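Local coordinates for Wnt inhibitor of Dorsal protein (Drosophila melanogaster, PDB 4KRR) that probably binds frizzled receptors as a secreted Wnt-family ligand and signals through them to the nucleus, represented here by its N-terminal domain and linker, at residues Ser50-Asp55 and Asp199-Cys204; Ala172-Gly177 and Leu194-Asp199; His95-Ala100 and Ala153-Phe158. One frame throughout, in Å; residues are numbered along the deposited sequence.

Interaction 1 (Ser50-Asp55 and Asp199-Cys204); sequences SPNRED and DSPNYC
The backbones come closest where Asn-52 faces Asp-199, 5.6 Å apart at their CA atoms, and beyond that point the chain from Asp-199 to Tyr-203 runs on without regular structure past the start of helix 53-75. That start is a capping box: Asp-55 N donates to Asn-52 OD1 at 2.9 Å, while Asp-55 OD2 takes the N-H of Asn-52 with its anti lone pair. Asn-52 can close this ring because its CG sits between the backbone N and the carbonyl carbon (chi1 60°), which also leaves ND2 turned to the other segment.

Two residues on, in the helix's first turn, Glu-54 does the gripping. Its bent chain carries OE1 to two hydroxyls: Tyr-203 OH donates to Glu-54 OE1 at 2.5 Å, and Ser-200 OG does the same at a modelled length so short that its exact value is doubtful. Tyr-203 arrives from the opposite direction with its ring nearly perpendicular to the carboxylate (83°), meeting OE1 from above the carboxylate plane. The other oxygen, OE2, is held by Tyr-169 OH, so both oxygens of this buried carboxylate have partners. Segment 199-204, at the modelled C-terminal end, probably belongs to the linker, fixed here to the start of helix 53-75.

Three waters complete the seam; one accepts from Asn-52 ND2 at 3.3 Å and donates to Tyr-203 OH at 2.7 Å.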
# COMPACT_ATOMS: atom_id res chain seq x y z
N SER A 50 -1.64 4.46 -20.02
CA SER A 50 -2.25 5.75 -19.70
C SER A 50 -3.33 5.59 -18.64
O SER A 50 -4.52 5.67 -18.94
CB SER A 50 -2.83 6.39 -20.97
OG SER A 50 -3.36 7.67 -20.69
N PRO A 51 -2.91 5.38 -17.38
CA PRO A 51 -3.87 5.12 -16.30
C PRO A 51 -4.67 6.36 -15.92
O PRO A 51 -4.13 7.47 -15.92
CB PRO A 51 -2.97 4.70 -15.14
CG PRO A 51 -1.68 5.39 -15.40
CD PRO A 51 -1.52 5.41 -16.89
N ASN A 52 -5.95 6.17 -15.61
CA ASN A 52 -6.76 7.24 -15.05
C ASN A 52 -6.65 7.24 -13.53
O ASN A 52 -5.98 6.39 -12.94
CB ASN A 52 -8.22 7.14 -15.51
CG ASN A 52 -8.90 5.84 -15.11
OD1 ASN A 52 -8.72 5.35 -13.99
ND2 ASN A 52 -9.68 5.28 -16.02
N ARG A 53 -7.31 8.21 -12.89
CA ARG A 53 -7.19 8.40 -11.45
C ARG A 53 -7.62 7.16 -10.65
O ARG A 53 -7.03 6.84 -9.62
CB ARG A 53 -8.01 9.62 -11.00
CG ARG A 53 -7.58 10.18 -9.65
CD ARG A 53 -8.57 11.20 -9.12
NE ARG A 53 -8.63 12.41 -9.93
CZ ARG A 53 -8.15 13.59 -9.56
NH1 ARG A 53 -7.55 13.72 -8.38
NH2 ARG A 53 -8.25 14.64 -10.36
N GLU A 54 -8.63 6.45 -11.14
CA GLU A 54 -9.09 5.25 -10.46
C GLU A 54 -8.12 4.08 -10.63
O GLU A 54 -7.96 3.27 -9.71
CB GLU A 54 -10.50 4.85 -10.91
CG GLU A 54 -11.59 5.82 -10.45
CD GLU A 54 -11.54 7.14 -11.21
OE1 GLU A 54 -11.42 7.09 -12.45
OE2 GLU A 54 -11.59 8.21 -10.56
N ASP A 55 -7.48 3.99 -11.79
CA ASP A 55 -6.44 2.98 -12.02
C ASP A 55 -5.32 3.17 -11.01
O ASP A 55 -4.80 2.22 -10.43
CB ASP A 55 -5.85 3.11 -13.43
CG ASP A 55 -6.84 2.74 -14.52
OD1 ASP A 55 -7.53 1.71 -14.38
OD2 ASP A 55 -6.92 3.49 -15.52
N ASP A 199 -8.16 10.91 -18.55
CA ASP A 199 -9.42 11.29 -17.94
C ASP A 199 -10.23 10.04 -17.59
O ASP A 199 -10.04 8.98 -18.18
CB ASP A 199 -10.24 12.18 -18.88
CG ASP A 199 -9.74 13.61 -18.90
OD1 ASP A 199 -9.01 14.00 -17.96
OD2 ASP A 199 -10.09 14.35 -19.85
N SER A 200 -11.12 10.18 -16.62
CA SER A 200 -12.00 9.09 -16.24
C SER A 200 -13.27 9.13 -17.08
O SER A 200 -13.75 10.20 -17.42
CB SER A 200 -12.34 9.17 -14.75
OG SER A 200 -11.17 9.01 -13.96
N PRO A 201 -13.80 7.95 -17.42
CA PRO A 201 -15.06 7.86 -18.17
C PRO A 201 -16.25 8.21 -17.28
O PRO A 201 -16.08 8.37 -16.07
CB PRO A 201 -15.12 6.39 -18.57
CG PRO A 201 -14.35 5.68 -17.50
CD PRO A 201 -13.24 6.62 -17.13
N ASN A 202 -17.43 8.33 -17.87
CA ASN A 202 -18.65 8.58 -17.11
C ASN A 202 -19.15 7.28 -16.49
O ASN A 202 -19.72 6.43 -17.17
CB ASN A 202 -19.72 9.19 -18.00
N TYR A 203 -18.96 7.14 -15.18
CA TYR A 203 -19.33 5.92 -14.47
C TYR A 203 -20.83 5.77 -14.23
O TYR A 203 -21.26 4.97 -13.39
CB TYR A 203 -18.58 5.82 -13.13
CG TYR A 203 -17.07 5.72 -13.25
CD1 TYR A 203 -16.47 4.57 -13.75
CD2 TYR A 203 -16.25 6.76 -12.84
CE1 TYR A 203 -15.10 4.46 -13.86
CE2 TYR A 203 -14.87 6.66 -12.94
CZ TYR A 203 -14.30 5.51 -13.45
OH TYR A 203 -12.93 5.42 -13.55
N CYS A 204 -21.64 6.53 -14.96
CA CYS A 204 -23.09 6.44 -14.85
C CYS A 204 -23.74 6.23 -16.21
O CYS A 204 -24.12 5.12 -16.57
CB CYS A 204 -23.67 7.69 -14.18
SG CYS A 204 -23.21 7.89 -12.44
O HOH W 1 -11.79 3.17 -14.64
O HOH W 2 -9.96 6.26 -18.82
O HOH W 3 -8.78 10.14 -14.30

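Interaction 2 (Ala172-Gly177 and Leu194-Asp199); sequences AIQLEG and LVFMQD
Gln-174 NE2 uses both its hydrogens across this contact, giving a sound bond to Asp-199 OD1 at 2.7 Å and a weak one to Met-197 O at 3.4 Å. It lies at the end of a short two-stranded parallel sheet, in which Ile-173 pairs with Val-195 and Gln-174 with Phe-196. Three backbone bonds stitch it: Ile-173 N to Leu-194 O, Phe-196 N to Ile-173 O and Leu-175 N to Phe-196 O, the last at 2.8 Å.

Gln-174 and Phe-196 share one face of the sheet. With CG anti to the backbone N (chi1 -171°) and the chain extended, Gln-174 lies over the phenyl ring; its CB makes a CH-pi contact 3.9 Å from the Phe-196 centroid, and its amide is tilted 32° from the ring. Ala-172 CB touches the ring edge, while Arg-53 and Val-56 of helix 53-75 also pack on this side chain. With an alanine at Phe-196, a gap would probably open against Arg-53 and Val-56, and Gln-174 would be freer to swing from Asp-199.

The other face turns to helix 113-127, where Val-195 packs on Ala-114 and His-117; there Leu-175 CD1 rests 3.8 Å from Val-195 CB.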
# COMPACT_ATOMS: atom_id res chain seq x y z
N ALA A 172 -4.42 14.01 -6.58
CA ALA A 172 -3.56 13.49 -7.64
C ALA A 172 -3.34 14.51 -8.76
O ALA A 172 -4.22 15.32 -9.05
CB ALA A 172 -4.14 12.20 -8.20
N ILE A 173 -2.17 14.45 -9.38
CA ILE A 173 -1.82 15.37 -10.46
C ILE A 173 -1.97 14.71 -11.82
O ILE A 173 -1.46 13.61 -12.05
CB ILE A 173 -0.37 15.86 -10.33
CG1 ILE A 173 -0.11 16.42 -8.93
CG2 ILE A 173 -0.05 16.90 -11.40
CD1 ILE A 173 1.33 16.80 -8.68
N GLN A 174 -2.69 15.38 -12.72
CA GLN A 174 -2.84 14.86 -14.07
C GLN A 174 -1.69 15.32 -14.96
O GLN A 174 -1.31 16.49 -14.95
CB GLN A 174 -4.18 15.29 -14.67
CG GLN A 174 -4.48 14.61 -16.00
CD GLN A 174 -5.93 14.75 -16.41
OE1 GLN A 174 -6.70 15.48 -15.79
NE2 GLN A 174 -6.31 14.05 -17.47
N LEU A 175 -1.14 14.38 -15.72
CA LEU A 175 -0.01 14.66 -16.59
C LEU A 175 -0.45 14.70 -18.04
O LEU A 175 -1.26 13.88 -18.48
CB LEU A 175 1.07 13.60 -16.41
CG LEU A 175 1.58 13.37 -14.98
CD1 LEU A 175 2.64 12.29 -14.97
CD2 LEU A 175 2.11 14.66 -14.38
N GLU A 176 0.09 15.66 -18.79
CA GLU A 176 -0.19 15.76 -20.21
C GLU A 176 1.10 15.64 -21.01
O GLU A 176 2.10 16.28 -20.70
CB GLU A 176 -0.88 17.09 -20.51
CG GLU A 176 -1.29 17.25 -21.96
CD GLU A 176 -2.03 18.55 -22.21
OE1 GLU A 176 -2.29 19.28 -21.24
OE2 GLU A 176 -2.35 18.84 -23.39
N GLY A 177 1.08 14.79 -22.03
CA GLY A 177 2.26 14.56 -22.86
C GLY A 177 3.27 13.65 -22.19
O GLY A 177 4.42 13.58 -22.61
N LEU A 194 0.45 11.44 -6.02
CA LEU A 194 0.18 10.43 -7.04
C LEU A 194 -0.06 11.14 -8.37
O LEU A 194 -0.52 12.28 -8.40
CB LEU A 194 -1.05 9.60 -6.67
CG LEU A 194 -0.94 8.71 -5.43
CD1 LEU A 194 -2.32 8.18 -5.04
CD2 LEU A 194 0.02 7.55 -5.69
N VAL A 195 0.24 10.46 -9.47
CA VAL A 195 0.02 11.03 -10.79
C VAL A 195 -0.82 10.10 -11.66
O VAL A 195 -0.76 8.88 -11.52
CB VAL A 195 1.35 11.36 -11.51
CG1 VAL A 195 2.12 12.43 -10.74
CG2 VAL A 195 2.19 10.11 -11.70
N PHE A 196 -1.61 10.69 -12.55
CA PHE A 196 -2.34 9.94 -13.55
C PHE A 196 -2.28 10.68 -14.87
O PHE A 196 -1.83 11.83 -14.92
CB PHE A 196 -3.79 9.68 -13.12
CG PHE A 196 -4.64 10.92 -13.02
CD1 PHE A 196 -4.56 11.74 -11.90
CD2 PHE A 196 -5.52 11.26 -14.03
CE1 PHE A 196 -5.34 12.88 -11.80
CE2 PHE A 196 -6.31 12.39 -13.93
CZ PHE A 196 -6.21 13.20 -12.82
N MET A 197 -2.73 10.04 -15.94
CA MET A 197 -2.58 10.60 -17.28
C MET A 197 -3.91 10.77 -18.01
O MET A 197 -4.14 11.78 -18.68
CB MET A 197 -1.63 9.73 -18.10
CG MET A 197 -0.22 9.66 -17.52
SD MET A 197 0.79 8.32 -18.18
CE MET A 197 0.75 8.67 -19.93
N GLN A 198 -4.79 9.78 -17.88
CA GLN A 198 -6.03 9.76 -18.65
C GLN A 198 -7.21 10.29 -17.85
O GLN A 198 -7.27 10.14 -16.63
CB GLN A 198 -6.33 8.34 -19.13
CG GLN A 198 -7.46 8.25 -20.14
CD GLN A 198 -7.02 8.58 -21.55
OE1 GLN A 198 -7.84 8.85 -22.43
NE2 GLN A 198 -5.71 8.54 -21.78
N ASP A 199 -8.16 10.91 -18.55
CA ASP A 199 -9.42 11.29 -17.94
C ASP A 199 -10.23 10.04 -17.59
O ASP A 199 -10.04 8.98 -18.18
CB ASP A 199 -10.24 12.18 -18.88
CG ASP A 199 -9.74 13.61 -18.90
OD1 ASP A 199 -9.01 14.00 -17.96
OD2 ASP A 199 -10.09 14.35 -19.85

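Interaction 3 (His95-Ala100 and Ala153-Phe158); sequences HEPTKA and AVLKPF
His-95, the residue that brings the chain up to helix 97-107, lies against Ala-153, Val-154 and Leu-155 at the end of strand 149-155. This strand is one arm of a long antiparallel beta-hairpin with 130-136, cross-linked by the disulfides Cys-134 to Cys-151 and Cys-136 to Cys-146. The backbone makes the first hold: His-95 N donates to Ala-153 O at a short 2.6 Å, nearly straight at 168°.

From there the imidazole folds over the strand. Its CG stands beside the backbone N and anti to the carbonyl carbon (chi1 -73°), which lays one ring face on Val-154. Val-154 CA sits 3.8 Å from the ring centroid, a CH-pi contact 20° off the normal, and the CG1 methyl of Val-154 covers the same face nearer the rim, 3.6 Å from His-95 CD2. Leu-155 CG lies in the ring plane at its edge, on the ND1 side. Ala-75 of helix 53-75 also touches this histidine.

Glu-96 takes the N-cap position of helix 97-107, its side chain directed away from the strand, and Lys-99 NZ reaches back from the first turn to form a salt bridge with Glu-96 OE2 at 3.5 Å. Pro-97, in the first turn, points back to the strand; its CB meets Leu-155 CD2 at 4.2 Å, a loose apolar touch at the strand's end. Further on the helix turns to other neighbours: Thr-98 OG1 bonds to Gln-127 and Ala-100 packs on Thr-71.

The chemistry is therefore divided: a single short backbone bond sets where the chain meets the hairpin, and carbon contacts over one face of the ring help to place the imidazole, so that the base of the hairpin is joined to the approach to this helix.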
# COMPACT_ATOMS: atom_id res chain seq x y z
N HIS A 95 8.36 -3.68 13.04
CA HIS A 95 8.04 -3.78 11.62
C HIS A 95 9.15 -3.17 10.77
O HIS A 95 9.78 -2.19 11.17
CB HIS A 95 6.70 -3.10 11.32
CG HIS A 95 5.52 -3.88 11.79
ND1 HIS A 95 4.26 -3.73 11.25
CD2 HIS A 95 5.40 -4.82 12.76
CE1 HIS A 95 3.41 -4.54 11.86
NE2 HIS A 95 4.08 -5.22 12.78
N GLU A 96 9.38 -3.77 9.61
CA GLU A 96 10.41 -3.30 8.68
C GLU A 96 9.82 -3.13 7.28
O GLU A 96 10.04 -3.97 6.41
CB GLU A 96 11.58 -4.29 8.65
CG GLU A 96 12.30 -4.45 9.98
CD GLU A 96 13.29 -5.59 9.99
OE1 GLU A 96 12.86 -6.76 9.84
OE2 GLU A 96 14.50 -5.33 10.14
N PRO A 97 9.07 -2.04 7.07
CA PRO A 97 8.39 -1.79 5.79
C PRO A 97 9.36 -1.62 4.63
O PRO A 97 9.04 -2.00 3.50
CB PRO A 97 7.62 -0.49 6.04
CG PRO A 97 8.33 0.17 7.18
CD PRO A 97 8.84 -0.95 8.04
N THR A 98 10.54 -1.06 4.89
CA THR A 98 11.54 -0.87 3.85
C THR A 98 12.03 -2.21 3.29
O THR A 98 12.19 -2.36 2.08
CB THR A 98 12.72 -0.03 4.35
OG1 THR A 98 12.25 1.27 4.73
CG2 THR A 98 13.78 0.12 3.26
N LYS A 99 12.25 -3.17 4.18
CA LYS A 99 12.63 -4.52 3.77
C LYS A 99 11.56 -5.13 2.88
O LYS A 99 11.86 -5.75 1.86
CB LYS A 99 12.86 -5.41 4.99
CG LYS A 99 14.00 -4.97 5.89
CD LYS A 99 15.34 -5.09 5.19
CE LYS A 99 16.49 -4.85 6.16
NZ LYS A 99 16.48 -5.85 7.27
N ALA A 100 10.30 -4.93 3.27
CA ALA A 100 9.16 -5.47 2.53
C ALA A 100 9.01 -4.79 1.18
O ALA A 100 8.68 -5.43 0.18
CB ALA A 100 7.89 -5.32 3.34
N ALA A 153 8.29 -0.59 16.92
CA ALA A 153 7.68 0.13 15.81
C ALA A 153 6.79 -0.79 14.98
O ALA A 153 7.21 -1.87 14.59
CB ALA A 153 8.74 0.77 14.94
N VAL A 154 5.56 -0.36 14.73
CA VAL A 154 4.64 -1.13 13.89
C VAL A 154 3.92 -0.20 12.91
O VAL A 154 3.78 0.99 13.17
CB VAL A 154 3.59 -1.88 14.73
CG1 VAL A 154 4.25 -2.96 15.57
CG2 VAL A 154 2.80 -0.91 15.60
N LEU A 155 3.48 -0.76 11.79
CA LEU A 155 2.70 -0.00 10.82
C LEU A 155 1.32 0.32 11.39
O LEU A 155 0.74 -0.48 12.11
CB LEU A 155 2.55 -0.79 9.52
CG LEU A 155 3.75 -0.86 8.58
CD1 LEU A 155 3.45 -1.75 7.39
CD2 LEU A 155 4.15 0.53 8.13
N LYS A 156 0.80 1.50 11.04
CA LYS A 156 -0.55 1.90 11.43
C LYS A 156 -1.55 0.86 10.94
O LYS A 156 -1.25 0.10 10.02
CB LYS A 156 -0.92 3.25 10.81
CG LYS A 156 -0.06 4.42 11.24
CD LYS A 156 -0.59 5.72 10.64
CE LYS A 156 -0.63 5.66 9.13
NZ LYS A 156 -1.09 6.95 8.54
N PRO A 157 -2.74 0.82 11.57
CA PRO A 157 -3.82 0.01 11.00
C PRO A 157 -4.08 0.42 9.56
O PRO A 157 -3.95 1.60 9.22
CB PRO A 157 -5.03 0.36 11.89
CG PRO A 157 -4.61 1.56 12.69
CD PRO A 157 -3.13 1.46 12.83
N PHE A 158 -4.40 -0.55 8.71
CA PHE A 158 -4.47 -0.28 7.27
C PHE A 158 -5.54 0.73 6.90
O PHE A 158 -5.42 1.43 5.89
CB PHE A 158 -4.64 -1.57 6.47
CG PHE A 158 -4.52 -1.37 5.00
CD1 PHE A 158 -3.30 -1.09 4.42
CD2 PHE A 158 -5.65 -1.42 4.19
CE1 PHE A 158 -3.18 -0.89 3.06
CE2 PHE A 158 -5.54 -1.21 2.82
CZ PHE A 158 -4.31 -0.95 2.26

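Interactions 1 and 2 belong to one end of the domain and touch each other: they share Asp-199, and Pro-51 and Ser-50 reach back to Met-197 and Gln-198. Both lean on the start of helix 53-75. Interaction 1 is a surface contact made of hydroxyls, a carboxylate and waters, whereas interaction 2 is partly buried and joins backbone pairing to apolar packing. Interaction 3 lies on the opposite side of the chain's centre, with its own centre about 31 and 29 Å from the centres of interactions 1 and 2; it, too, is partly buried, but pairs a helix start with a hairpin base. Helix 53-75 spans the distance, its far end touching His-95.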